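Side-chain contact in putative GH105 family protein (Salmonella enterica subsp. enterica serovar Paratyphi A, PDB 3QWT), which is of uncertain function but, as a possible family GH105 member, may, like GH105 relatives, hydrolyse unsaturated uronyl oligosaccharides: residues 302-307 with 319-324. Residues are numbered along the deposited sequence; the frame is centred on the assembly and turned at random.
Sequences YGILKA and QVAEKA
Lys306 NZ is gripped by salt bridges to Asp243 and Glu246 of helix 231-248, with a further hydrogen bond to a glycerol, probably from the crystallisation liquor, while its neighbours Ile304 and Leu305 on the same helix meet Val320 and Ala321. Tyr302 OH also hydrogen-bonds to Asp243 OD1, so Lys306 and Tyr302 tie this segment to helix 231-248, whereas Ile304 and Leu305 pack on 319-324.

That apolar contact centres on the Ala321 methyl. Its CB lies 3.6 Å from Leu305 CD2. On the Ile304 side, CG2 stands 4.0 Å from the same Ala321 CB. With CG beside the backbone N (chi1 -82°), Leu305 carries CG toward Ala321, and chi2 (172°) then turns CD2 onto the methyl. Farther along, Ile304 extends CD1 to Val320 CG1 (3.7 Å), the two side chains crossing at about a right angle. Ile304 and Ala321 are buried, with Ile268 of helix 255-272 also touching Ile304, whereas Leu305 and Val320 remain partly exposed.

No hydrogen bond joins the segments. The small alanine is consistent with the 5.9 Å between Leu305 CA and Ala321 CA. The axes of 302-307 and 319-324 approach to 8.8 Å, with N-to-C directions 143° apart, a tilted antiparallel pair. Consecutive helices 294-309 and 318-330 thus form a helical hairpin, the building pattern of the alpha/alpha toroid to which this protein belongs.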
loop_
_atom_site.group_PDB
_atom_site.type_symbol
_atom_site.label_atom_id
_atom_site.label_comp_id
_atom_site.label_asym_id
_atom_site.label_seq_id
_atom_site.Cartn_x
_atom_site.Cartn_y
_atom_site.Cartn_z
ATOM N N TYR A 302 -29.985 -3.737 27.548
ATOM C CA TYR A 302 -29.258 -4.117 26.349
ATOM C C TYR A 302 -27.859 -3.511 26.310
ATOM O O TYR A 302 -26.860 -4.229 26.221
ATOM C CB TYR A 302 -30.024 -3.719 25.097
ATOM C CG TYR A 302 -29.211 -3.923 23.835
ATOM C CD1 TYR A 302 -29.063 -5.187 23.279
ATOM C CD2 TYR A 302 -28.579 -2.855 23.210
ATOM C CE1 TYR A 302 -28.314 -5.377 22.132
ATOM C CE2 TYR A 302 -27.832 -3.035 22.068
ATOM C CZ TYR A 302 -27.700 -4.297 21.528
ATOM O OH TYR A 302 -26.956 -4.481 20.378
ATOM N N GLY A 303 -27.795 -2.188 26.388
ATOM C CA GLY A 303 -26.536 -1.476 26.244
ATOM C C GLY A 303 -25.527 -1.855 27.301
ATOM O O GLY A 303 -24.352 -2.099 27.004
ATOM N N ILE A 304 -25.983 -1.899 28.547
ATOM C CA ILE A 304 -25.105 -2.249 29.646
ATOM C C ILE A 304 -24.565 -3.659 29.457
ATOM O O ILE A 304 -23.381 -3.908 29.647
ATOM C CB ILE A 304 -25.811 -2.097 30.991
ATOM C CG1 ILE A 304 -26.196 -0.631 31.198
ATOM C CG2 ILE A 304 -24.912 -2.584 32.126
ATOM C CD1 ILE A 304 -27.006 -0.359 32.470
ATOM N N LEU A 305 -25.425 -4.577 29.049
ATOM C CA LEU A 305 -24.979 -5.928 28.751
ATOM C C LEU A 305 -23.923 -5.926 27.661
ATOM O O LEU A 305 -22.879 -6.551 27.799
ATOM C CB LEU A 305 -26.155 -6.787 28.297
ATOM C CG LEU A 305 -27.031 -7.377 29.389
ATOM C CD1 LEU A 305 -28.268 -8.050 28.789
ATOM C CD2 LEU A 305 -26.203 -8.351 30.209
ATOM N N LYS A 306 -24.204 -5.227 26.567
ATOM C CA LYS A 306 -23.309 -5.253 25.420
ATOM C C LYS A 306 -22.000 -4.544 25.756
ATOM O O LYS A 306 -20.930 -4.991 25.366
ATOM C CB LYS A 306 -23.967 -4.624 24.193
ATOM C CG LYS A 306 -23.190 -4.886 22.903
ATOM C CD LYS A 306 -23.941 -4.372 21.694
ATOM C CE LYS A 306 -23.170 -4.654 20.413
ATOM N NZ LYS A 306 -24.097 -4.675 19.265
ATOM N N ALA A 307 -22.092 -3.454 26.507
ATOM C CA ALA A 307 -20.903 -2.714 26.888
ATOM C C ALA A 307 -20.024 -3.551 27.823
ATOM O O ALA A 307 -18.803 -3.411 27.832
ATOM C CB ALA A 307 -21.274 -1.382 27.515
ATOM N N GLN A 319 -24.078 -6.809 37.239
ATOM C CA GLN A 319 -25.138 -6.891 38.246
ATOM C C GLN A 319 -26.287 -5.955 37.909
ATOM O O GLN A 319 -27.448 -6.337 37.982
ATOM C CB GLN A 319 -24.597 -6.571 39.642
ATOM C CG GLN A 319 -23.695 -7.638 40.217
ATOM C CD GLN A 319 -22.853 -7.114 41.370
ATOM O OE1 GLN A 319 -21.987 -6.252 41.178
ATOM N NE2 GLN A 319 -23.105 -7.628 42.579
ATOM N N VAL A 320 -25.960 -4.724 37.533
ATOM C CA VAL A 320 -26.989 -3.783 37.115
ATOM C C VAL A 320 -27.852 -4.362 35.991
ATOM O O VAL A 320 -29.093 -4.369 36.063
ATOM C CB VAL A 320 -26.376 -2.490 36.625
ATOM C CG1 VAL A 320 -27.436 -1.665 35.913
ATOM C CG2 VAL A 320 -25.774 -1.738 37.799
ATOM N N ALA A 321 -27.181 -4.849 34.954
ATOM C CA ALA A 321 -27.856 -5.484 33.826
ATOM C C ALA A 321 -28.727 -6.647 34.304
ATOM O O ALA A 321 -29.911 -6.726 33.973
ATOM C CB ALA A 321 -26.845 -5.961 32.811
ATOM N N GLU A 322 -28.125 -7.539 35.088
ATOM C CA GLU A 322 -28.803 -8.719 35.625
ATOM C C GLU A 322 -30.080 -8.382 36.389
ATOM O O GLU A 322 -31.101 -9.055 36.225
ATOM C CB GLU A 322 -27.851 -9.508 36.526
ATOM C CG GLU A 322 -28.499 -10.661 37.264
ATOM C CD GLU A 322 -28.842 -11.826 36.358
ATOM O OE1 GLU A 322 -28.284 -11.886 35.235
ATOM O OE2 GLU A 322 -29.667 -12.681 36.776
ATOM N N LYS A 323 -30.024 -7.352 37.228
ATOM C CA LYS A 323 -31.224 -6.899 37.924
ATOM C C LYS A 323 -32.270 -6.426 36.918
ATOM O O LYS A 323 -33.420 -6.849 36.972
ATOM C CB LYS A 323 -30.908 -5.789 38.919
ATOM C CG LYS A 323 -29.888 -6.195 39.953
ATOM C CD LYS A 323 -29.751 -5.154 41.047
ATOM C CE LYS A 323 -28.673 -5.576 42.043
ATOM N NZ LYS A 323 -28.422 -4.529 43.070
ATOM N N ALA A 324 -31.870 -5.551 35.997
ATOM C CA ALA A 324 -32.817 -5.037 35.012
ATOM C C ALA A 324 -33.465 -6.166 34.218
ATOM O O ALA A 324 -34.649 -6.113 33.915
ATOM C CB ALA A 324 -32.144 -4.033 34.072
#